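PDB 2C41: DPS family dna-binding stress response protein from Thermosynechococcus elongatus, which probably binds and oxidises iron, and may associate with DNA, consistent with a Dps-type role in protecting cells from oxidative stress. Local coordinates for residues 18-23 against 81-86; 30-35 against 87-92; 111-116 against 134-139. All coordinates share one frame; numbering follows the deposited sequence.

Contact 1. Residues 18-23 against 81-86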
loop_
_atom_site.group_PDB
_atom_site.type_symbol
_atom_site.label_atom_id
_atom_site.label_comp_id
_atom_site.label_asym_id
_atom_site.label_seq_id
_atom_site.Cartn_x
_atom_site.Cartn_y
_atom_site.Cartn_z
ATOM N N GLU C 18 27.425 7.882 22.702
ATOM C CA GLU C 18 26.872 7.005 21.685
ATOM C C GLU C 18 26.052 7.802 20.661
ATOM O O GLU C 18 26.176 7.586 19.447
ATOM C CB GLU C 18 26.042 5.898 22.340
ATOM C CG GLU C 18 26.885 4.900 23.163
ATOM C CD GLU C 18 27.498 3.782 22.326
ATOM O OE1 GLU C 18 27.342 3.786 21.081
ATOM O OE2 GLU C 18 28.139 2.880 22.919
ATOM N N GLN C 19 25.242 8.734 21.156
ATOM C CA GLN C 19 24.423 9.580 20.279
ATOM C C GLN C 19 25.316 10.412 19.360
ATOM O O GLN C 19 25.092 10.469 18.155
ATOM C CB GLN C 19 23.530 10.510 21.096
ATOM C CG GLN C 19 22.736 11.495 20.231
ATOM C CD GLN C 19 22.351 12.758 20.966
ATOM O OE1 GLN C 19 21.976 13.757 20.347
ATOM N NE2 GLN C 19 22.443 12.729 22.282
ATOM N N ALA C 20 26.328 11.047 19.950
ATOM C CA ALA C 20 27.298 11.844 19.195
ATOM C C ALA C 20 27.995 11.000 18.131
ATOM O O ALA C 20 28.155 11.455 16.997
ATOM C CB ALA C 20 28.334 12.486 20.148
ATOM N N ASN C 21 28.378 9.771 18.496
ATOM C CA ASN C 21 28.980 8.829 17.549
ATOM C C ASN C 21 28.055 8.494 16.382
ATOM O O ASN C 21 28.504 8.394 15.243
ATOM C CB ASN C 21 29.448 7.537 18.232
ATOM C CG ASN C 21 30.720 7.726 19.051
ATOM O OD1 ASN C 21 31.083 6.866 19.863
ATOM N ND2 ASN C 21 31.405 8.837 18.839
ATOM N N ALA C 22 26.763 8.334 16.668
ATOM C CA ALA C 22 25.784 8.050 15.614
ATOM C C ALA C 22 25.714 9.211 14.615
ATOM O O ALA C 22 25.658 8.999 13.397
ATOM C CB ALA C 22 24.420 7.769 16.212
ATOM N N VAL C 23 25.723 10.437 15.133
ATOM C CA VAL C 23 25.684 11.637 14.283
ATOM C C VAL C 23 26.925 11.713 13.379
ATOM O O VAL C 23 26.802 11.904 12.169
ATOM C CB VAL C 23 25.550 12.926 15.131
ATOM C CG1 VAL C 23 25.753 14.176 14.264
ATOM C CG2 VAL C 23 24.181 12.948 15.832
ATOM N N LEU C 81 31.189 17.076 17.965
ATOM C CA LEU C 81 32.590 16.718 17.755
ATOM C C LEU C 81 33.426 16.762 19.043
ATOM O O LEU C 81 34.531 16.216 19.088
ATOM C CB LEU C 81 33.204 17.591 16.664
ATOM C CG LEU C 81 32.654 17.352 15.253
ATOM C CD1 LEU C 81 33.365 18.233 14.259
ATOM C CD2 LEU C 81 32.792 15.901 14.838
ATOM N N LYS C 82 32.887 17.400 20.078
ATOM C CA LYS C 82 33.534 17.447 21.389
ATOM C C LYS C 82 33.286 16.181 22.197
ATOM O O LYS C 82 34.084 15.839 23.074
ATOM C CB LYS C 82 33.044 18.653 22.193
ATOM C CG LYS C 82 33.408 19.992 21.595
ATOM C CD LYS C 82 33.059 21.109 22.566
ATOM C CE LYS C 82 33.533 22.460 22.050
ATOM N NZ LYS C 82 32.685 22.949 20.926
ATOM N N VAL C 83 32.187 15.494 21.891
ATOM C CA VAL C 83 31.704 14.370 22.683
ATOM C C VAL C 83 31.974 13.038 21.960
ATOM O O VAL C 83 32.236 12.016 22.599
ATOM C CB VAL C 83 30.186 14.566 22.995
ATOM C CG1 VAL C 83 29.579 13.351 23.679
ATOM C CG2 VAL C 83 29.976 15.814 23.857
ATOM N N ALA C 84 31.924 13.065 20.623
ATOM C CA ALA C 84 32.131 11.860 19.820
ATOM C C ALA C 84 33.528 11.291 20.007
ATOM O O ALA C 84 34.504 12.035 20.145
ATOM C CB ALA C 84 31.880 12.141 18.330
ATOM N N THR C 85 33.610 9.965 20.021
ATOM C CA THR C 85 34.889 9.266 20.044
ATOM C C THR C 85 35.246 8.626 18.701
ATOM O O THR C 85 36.404 8.289 18.482
ATOM C CB THR C 85 34.940 8.202 21.145
ATOM O OG1 THR C 85 33.803 7.338 21.021
ATOM C CG2 THR C 85 34.938 8.863 22.522
ATOM N N VAL C 86 34.266 8.452 17.812
ATOM C CA VAL C 86 34.570 8.040 16.435
ATOM C C VAL C 86 35.310 9.156 15.689
ATOM O O VAL C 86 35.148 10.337 15.998
ATOM C CB VAL C 86 33.317 7.595 15.621
ATOM C CG1 VAL C 86 32.674 6.386 16.261
ATOM C CG2 VAL C 86 32.329 8.722 15.494
#
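Val83 opens the contact by laying its CG1 methyl on the CB of Ala20, 3.8 Å away. It ends the short helix 80-83, and the next residue, Ala84, already leaves helical geometry. Here the CA atoms of the two segments come closest, those of Ala20 and Ala84 lying 4.9 Å apart, and their CB atoms meet at 4.0 Å. So close an approach suits small side chains, consistent with an alanine on each side. Thr85 then turns its hydroxyl toward the amide group of Asn21, and OG1 is hydrogen-bonded to Glu112 of helix 95-122. With CG beside its own backbone N (chi1 -74°), Asn21 carries its amide out to this turn, close to the backbone N atoms of Thr85 and Val86. Val86 completes the contact: its CG1 lies 3.7 Å from CG of Asn21, and both of its methyls pack against that side chain. Were Asn21 cut back to an alanine, the backbone N atoms of Thr85 and Val86 would probably lose their polar neighbour and a gap would open beside the Val86 methyls. A buried amide beside two backbone N atoms probably offsets the cost of burying polar groups where the chain leaves the short helix.

Contact 2. Residues 30-35 against 87-92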
loop_
_atom_site.group_PDB
_atom_site.type_symbol
_atom_site.label_atom_id
_atom_site.label_comp_id
_atom_site.label_asym_id
_atom_site.label_seq_id
_atom_site.Cartn_x
_atom_site.Cartn_y
_atom_site.Cartn_z
ATOM N N LYS C 30 27.523 9.804 4.722
ATOM C CA LYS C 30 27.108 10.719 3.670
ATOM C C LYS C 30 28.307 11.144 2.818
ATOM O O LYS C 30 28.208 11.186 1.589
ATOM C CB LYS C 30 26.353 11.927 4.239
ATOM C CG LYS C 30 24.941 11.600 4.756
ATOM C CD LYS C 30 24.101 10.768 3.767
ATOM C CE LYS C 30 23.770 11.550 2.492
ATOM N NZ LYS C 30 22.532 11.062 1.811
ATOM N N LYS C 31 29.440 11.428 3.464
ATOM C CA LYS C 31 30.664 11.712 2.714
ATOM C C LYS C 31 30.987 10.572 1.748
ATOM O O LYS C 31 31.219 10.812 0.559
ATOM C CB LYS C 31 31.843 11.988 3.647
ATOM C CG LYS C 31 33.186 12.016 2.937
ATOM C CD LYS C 31 34.277 12.446 3.888
ATOM C CE LYS C 31 35.636 12.506 3.181
ATOM N NZ LYS C 31 36.713 12.749 4.183
ATOM N N TYR C 32 30.976 9.333 2.242
ATOM C CA TYR C 32 31.296 8.187 1.396
ATOM C C TYR C 32 30.287 8.058 0.246
ATOM O O TYR C 32 30.672 7.871 -0.903
ATOM C CB TYR C 32 31.388 6.884 2.204
ATOM C CG TYR C 32 32.186 6.982 3.496
ATOM C CD1 TYR C 32 33.318 7.809 3.597
ATOM C CD2 TYR C 32 31.829 6.218 4.606
ATOM C CE1 TYR C 32 34.057 7.888 4.797
ATOM C CE2 TYR C 32 32.551 6.288 5.797
ATOM C CZ TYR C 32 33.657 7.119 5.887
ATOM O OH TYR C 32 34.349 7.177 7.070
ATOM N N HIS C 33 29.007 8.167 0.574
ATOM C CA HIS C 33 27.923 8.166 -0.412
ATOM C C HIS C 33 28.201 9.190 -1.522
ATOM O O HIS C 33 28.127 8.861 -2.705
ATOM C CB HIS C 33 26.608 8.476 0.320
ATOM C CG HIS C 33 25.403 8.583 -0.558
ATOM N ND1 HIS C 33 24.874 7.506 -1.240
ATOM C CD2 HIS C 33 24.578 9.627 -0.804
ATOM C CE1 HIS C 33 23.790 7.892 -1.889
ATOM N NE2 HIS C 33 23.590 9.175 -1.641
ATOM N N TRP C 34 28.550 10.418 -1.139
ATOM C CA TRP C 34 28.736 11.481 -2.120
ATOM C C TRP C 34 30.027 11.364 -2.924
ATOM O O TRP C 34 30.052 11.683 -4.118
ATOM C CB TRP C 34 28.700 12.850 -1.439
ATOM C CG TRP C 34 27.380 13.171 -0.792
ATOM C CD1 TRP C 34 26.131 12.838 -1.250
ATOM C CD2 TRP C 34 27.179 13.919 0.407
ATOM N NE1 TRP C 34 25.174 13.317 -0.396
ATOM C CE2 TRP C 34 25.785 13.987 0.629
ATOM C CE3 TRP C 34 28.043 14.542 1.321
ATOM C CZ2 TRP C 34 25.229 14.651 1.732
ATOM C CZ3 TRP C 34 27.488 15.196 2.426
ATOM C CH2 TRP C 34 26.094 15.253 2.610
ATOM N N LEU C 35 31.095 10.932 -2.259
ATOM C CA LEU C 35 32.439 11.017 -2.825
ATOM C C LEU C 35 32.962 9.711 -3.405
ATOM O O LEU C 35 34.050 9.676 -3.970
ATOM C CB LEU C 35 33.427 11.587 -1.797
ATOM C CG LEU C 35 33.121 12.991 -1.250
ATOM C CD1 LEU C 35 34.334 13.543 -0.534
ATOM C CD2 LEU C 35 32.663 13.971 -2.344
ATOM N N THR C 87 36.134 8.765 14.724
ATOM C CA THR C 87 36.908 9.727 13.945
ATOM C C THR C 87 36.019 10.391 12.891
ATOM O O THR C 87 35.461 9.697 12.021
ATOM C CB THR C 87 38.109 9.054 13.236
ATOM O OG1 THR C 87 39.009 8.526 14.219
ATOM C CG2 THR C 87 38.848 10.056 12.368
ATOM N N PRO C 88 35.882 11.732 12.948
ATOM C CA PRO C 88 35.183 12.381 11.841
ATOM C C PRO C 88 36.075 12.334 10.602
ATOM O O PRO C 88 37.283 12.570 10.692
ATOM C CB PRO C 88 34.981 13.820 12.338
ATOM C CG PRO C 88 36.101 14.042 13.309
ATOM C CD PRO C 88 36.347 12.704 13.961
ATOM N N SER C 89 35.495 11.983 9.461
ATOM C CA SER C 89 36.278 11.786 8.251
ATOM C C SER C 89 36.925 13.096 7.822
ATOM O O SER C 89 36.289 14.147 7.886
ATOM C CB SER C 89 35.402 11.245 7.126
ATOM O OG SER C 89 36.206 10.773 6.058
ATOM N N SER C 90 38.177 13.015 7.380
ATOM C CA SER C 90 38.938 14.191 6.991
ATOM C C SER C 90 39.703 13.955 5.689
ATOM O O SER C 90 40.370 12.928 5.525
ATOM C CB SER C 90 39.899 14.572 8.124
ATOM O OG SER C 90 40.636 15.735 7.809
ATOM N N GLY C 91 39.575 14.897 4.759
ATOM C CA GLY C 91 40.383 14.912 3.538
ATOM C C GLY C 91 39.924 13.984 2.433
ATOM O O GLY C 91 38.957 13.222 2.584
ATOM N N GLN C 92 40.621 14.057 1.305
ATOM C CA GLN C 92 40.314 13.220 0.150
ATOM C C GLN C 92 40.743 11.780 0.431
ATOM O O GLN C 92 41.863 11.532 0.875
ATOM C CB GLN C 92 41.011 13.763 -1.103
ATOM C CG GLN C 92 40.702 15.228 -1.419
ATOM C CD GLN C 92 39.366 15.430 -2.121
ATOM O OE1 GLN C 92 38.983 14.655 -3.001
ATOM N NE2 GLN C 92 38.661 16.494 -1.749
#
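Lys31 holds Ser89 and Gly91 by hydrogen bonds that tie the loop between helices 80-83 and 95-122 to the C-terminal end of helix 6-35. The ammonium NZ of Lys31 gives one to OG of Ser89 at 2.8 Å and another to the carbonyl O of Gly91, also at 2.8 Å. The second lies in the carbonyl plane on a lone pair, with a C=O...N angle of 143°. A lysine suits the place because its extended chain, starting with CG anti to the backbone N (chi1 169°), bridges the 7.9 Å between the CA atoms of Lys31 and Ser89. Gly91 has a positive phi, 80°, which favours glycine.

Charge adds a third partner, since NZ of Lys31 also forms a salt bridge with Asp76 of a second subunit; that carboxylate also accepts a bond from Gly91 N. Apolar contact is slight: CD of Lys31 runs 3.6 Å from CB of Ser89. At the ring edge of Tyr32, CE1 approaches OG of Ser89 to 3.8 Å, and both hydroxyls are hydrogen-bonded to Glu101 of helix 95-122. The arrangement belongs to a subunit interface of the twelve-chain Dps assembly, where the segment between helices 41-68 and 95-122, carrying helix 80-83, meets a second subunit.

Contact 3. Residues 111-116 against 134-139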
loop_
_atom_site.group_PDB
_atom_site.type_symbol
_atom_site.label_atom_id
_atom_site.label_comp_id
_atom_site.label_asym_id
_atom_site.label_seq_id
_atom_site.Cartn_x
_atom_site.Cartn_y
_atom_site.Cartn_z
ATOM N N THR C 111 32.741 -2.029 20.219
ATOM C CA THR C 111 33.406 -2.167 21.513
ATOM C C THR C 111 32.699 -1.321 22.576
ATOM O O THR C 111 32.383 -1.822 23.659
ATOM C CB THR C 111 34.899 -1.815 21.432
ATOM O OG1 THR C 111 35.554 -2.804 20.630
ATOM C CG2 THR C 111 35.550 -1.787 22.831
ATOM N N GLU C 112 32.450 -0.057 22.251
ATOM C CA GLU C 112 31.780 0.852 23.179
ATOM C C GLU C 112 30.373 0.398 23.558
ATOM O O GLU C 112 29.992 0.499 24.724
ATOM C CB GLU C 112 31.752 2.278 22.633
ATOM C CG GLU C 112 33.130 2.948 22.640
ATOM C CD GLU C 112 33.077 4.438 22.388
ATOM O OE1 GLU C 112 34.136 5.092 22.512
ATOM O OE2 GLU C 112 31.993 4.971 22.062
ATOM N N MET C 113 29.604 -0.097 22.590
ATOM C CA MET C 113 28.252 -0.565 22.892
ATOM C C MET C 113 28.243 -1.775 23.824
ATOM O O MET C 113 27.366 -1.890 24.677
ATOM C CB MET C 113 27.459 -0.844 21.618
ATOM C CG MET C 113 26.969 0.439 20.932
ATOM S SD MET C 113 25.736 0.067 19.672
ATOM C CE MET C 113 25.352 1.739 19.121
ATOM N N HIS C 114 29.224 -2.663 23.680
ATOM C CA HIS C 114 29.338 -3.789 24.612
ATOM C C HIS C 114 29.675 -3.276 26.018
ATOM O O HIS C 114 29.079 -3.708 27.006
ATOM C CB HIS C 114 30.369 -4.811 24.129
ATOM C CG HIS C 114 29.867 -5.710 23.040
ATOM N ND1 HIS C 114 29.827 -5.328 21.716
ATOM C CD2 HIS C 114 29.394 -6.980 23.080
ATOM C CE1 HIS C 114 29.343 -6.322 20.988
ATOM N NE2 HIS C 114 29.063 -7.333 21.794
ATOM N N GLN C 115 30.620 -2.348 26.098
ATOM C CA GLN C 115 30.994 -1.737 27.382
ATOM C C GLN C 115 29.812 -0.992 28.007
ATOM O O GLN C 115 29.539 -1.129 29.210
ATOM C CB GLN C 115 32.193 -0.801 27.205
ATOM C CG GLN C 115 33.473 -1.547 26.860
ATOM C CD GLN C 115 34.656 -0.649 26.541
ATOM O OE1 GLN C 115 35.804 -1.056 26.732
ATOM N NE2 GLN C 115 34.396 0.557 26.030
ATOM N N ASP C 116 29.104 -0.230 27.180
ATOM C CA ASP C 116 27.985 0.584 27.643
ATOM C C ASP C 116 26.761 -0.249 28.033
ATOM O O ASP C 116 26.034 0.111 28.965
ATOM C CB ASP C 116 27.628 1.632 26.594
ATOM C CG ASP C 116 28.747 2.635 26.367
ATOM O OD1 ASP C 116 28.730 3.297 25.314
ATOM O OD2 ASP C 116 29.644 2.772 27.236
ATOM N N ARG C 134 20.497 -4.297 20.834
ATOM C CA ARG C 134 19.873 -4.297 19.505
ATOM C C ARG C 134 20.732 -3.547 18.480
ATOM O O ARG C 134 21.024 -4.062 17.393
ATOM C CB ARG C 134 18.460 -3.699 19.577
ATOM C CG ARG C 134 17.796 -3.491 18.207
ATOM C CD ARG C 134 16.297 -3.241 18.317
ATOM N NE ARG C 134 15.962 -2.154 19.242
ATOM C CZ ARG C 134 16.015 -0.851 18.953
ATOM N NH1 ARG C 134 15.680 0.036 19.886
ATOM N NH2 ARG C 134 16.382 -0.424 17.744
ATOM N N LEU C 135 21.131 -2.327 18.830
ATOM C CA LEU C 135 21.863 -1.477 17.893
ATOM C C LEU C 135 23.215 -2.055 17.492
ATOM O O LEU C 135 23.635 -1.925 16.339
ATOM C CB LEU C 135 22.033 -0.054 18.443
ATOM C CG LEU C 135 20.759 0.777 18.689
ATOM C CD1 LEU C 135 21.148 2.227 19.001
ATOM C CD2 LEU C 135 19.786 0.693 17.507
ATOM N N VAL C 136 23.899 -2.699 18.433
ATOM C CA VAL C 136 25.229 -3.237 18.127
ATOM C C VAL C 136 25.185 -4.286 17.000
ATOM O O VAL C 136 26.134 -4.408 16.229
ATOM C CB VAL C 136 25.966 -3.727 19.407
ATOM C CG1 VAL C 136 25.482 -5.107 19.828
ATOM C CG2 VAL C 136 27.485 -3.716 19.204
ATOM N N GLN C 137 24.067 -5.010 16.880
ATOM C CA GLN C 137 23.928 -6.030 15.835
ATOM C C GLN C 137 23.903 -5.404 14.439
ATOM O O GLN C 137 24.433 -5.970 13.482
ATOM C CB GLN C 137 22.689 -6.898 16.080
ATOM C CG GLN C 137 22.776 -7.677 17.396
ATOM C CD GLN C 137 21.464 -8.316 17.797
ATOM O OE1 GLN C 137 20.829 -7.918 18.797
ATOM N NE2 GLN C 137 21.029 -9.294 17.010
ATOM N N THR C 138 23.292 -4.223 14.334
ATOM C CA THR C 138 23.300 -3.481 13.069
ATOM C C THR C 138 24.734 -3.053 12.715
ATOM O O THR C 138 25.167 -3.195 11.575
ATOM C CB THR C 138 22.328 -2.290 13.139
ATOM O OG1 THR C 138 20.996 -2.812 13.237
ATOM C CG2 THR C 138 22.438 -1.413 11.902
ATOM N N HIS C 139 25.473 -2.556 13.703
ATOM C CA HIS C 139 26.889 -2.234 13.490
ATOM C C HIS C 139 27.708 -3.454 13.070
ATOM O O HIS C 139 28.583 -3.364 12.190
ATOM C CB HIS C 139 27.474 -1.565 14.733
ATOM C CG HIS C 139 27.197 -0.099 14.789
ATOM N ND1 HIS C 139 26.227 0.453 15.599
ATOM C CD2 HIS C 139 27.736 0.927 14.093
ATOM C CE1 HIS C 139 26.199 1.761 15.415
ATOM N NE2 HIS C 139 27.100 2.072 14.502
#
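Two long helices of the ferritin-like four-helix bundle, 95-122 and 126-149, lie side by side here, nearly antiparallel at 165° with their local axes 9.6 Å apart. Met113 faces Val136, and its flexible, unbranched chain lets it reach along Val136 to Leu135 and His139. CG stands beside the backbone N (chi1 -76°), and the rest of the chain runs out extended. On the way CB touches CG2 of Val136 at 3.8 Å. SD comes 3.5 Å from the backbone N of Val136, and the CE methyl ends against CB of Leu135. The same sulfur lies 5.0 Å from the centroid of the His139 ring in an oblique Met-aromatic contact, and the two side chains cross at about a right angle. Val136, branched at CB, serves both neighbours: CG2 also meets CE1 of His114 at 3.7 Å, while ND1 of that ring is hydrogen-bonded to the carbonyl O of Ile110. Tyr132 and Glu18 also touch Met113, Leu135 and His139 reach Met58 of helix 41-68, and His114 and Val136 pack on Gly124 and Ile126 of a third subunit. Met113 and Val136 directed at each other between antiparallel neighbours joined by a short turn make this an α-hairpin, the building unit of the ferritin-like bundle.

How the contacts relate
Contacts 1 and 2 both fasten the region between helices 41-68 and 95-122 to helix 6-35, at points whose centres lie 15 Å apart; they join where CD2 of Leu81 packs on CB of Pro88, 3.9 Å away. Contact 3, a helix pairing within the bundle, is centred 14 Å from contact 1 and linked to it by a polar pair: OG1 of Thr85 lies 2.7 Å from OE1 of Glu112. Arg17, next to Glu18 in helix 6-35, forms salt bridges with Glu112 and Asp116 of contact 3. Contacts 2 and 3 do not touch; their centres are 23 Å apart, on opposite sides of the chain's centre. Contacts 1 and 2 meet a second subunit, whereas contact 3 meets a third.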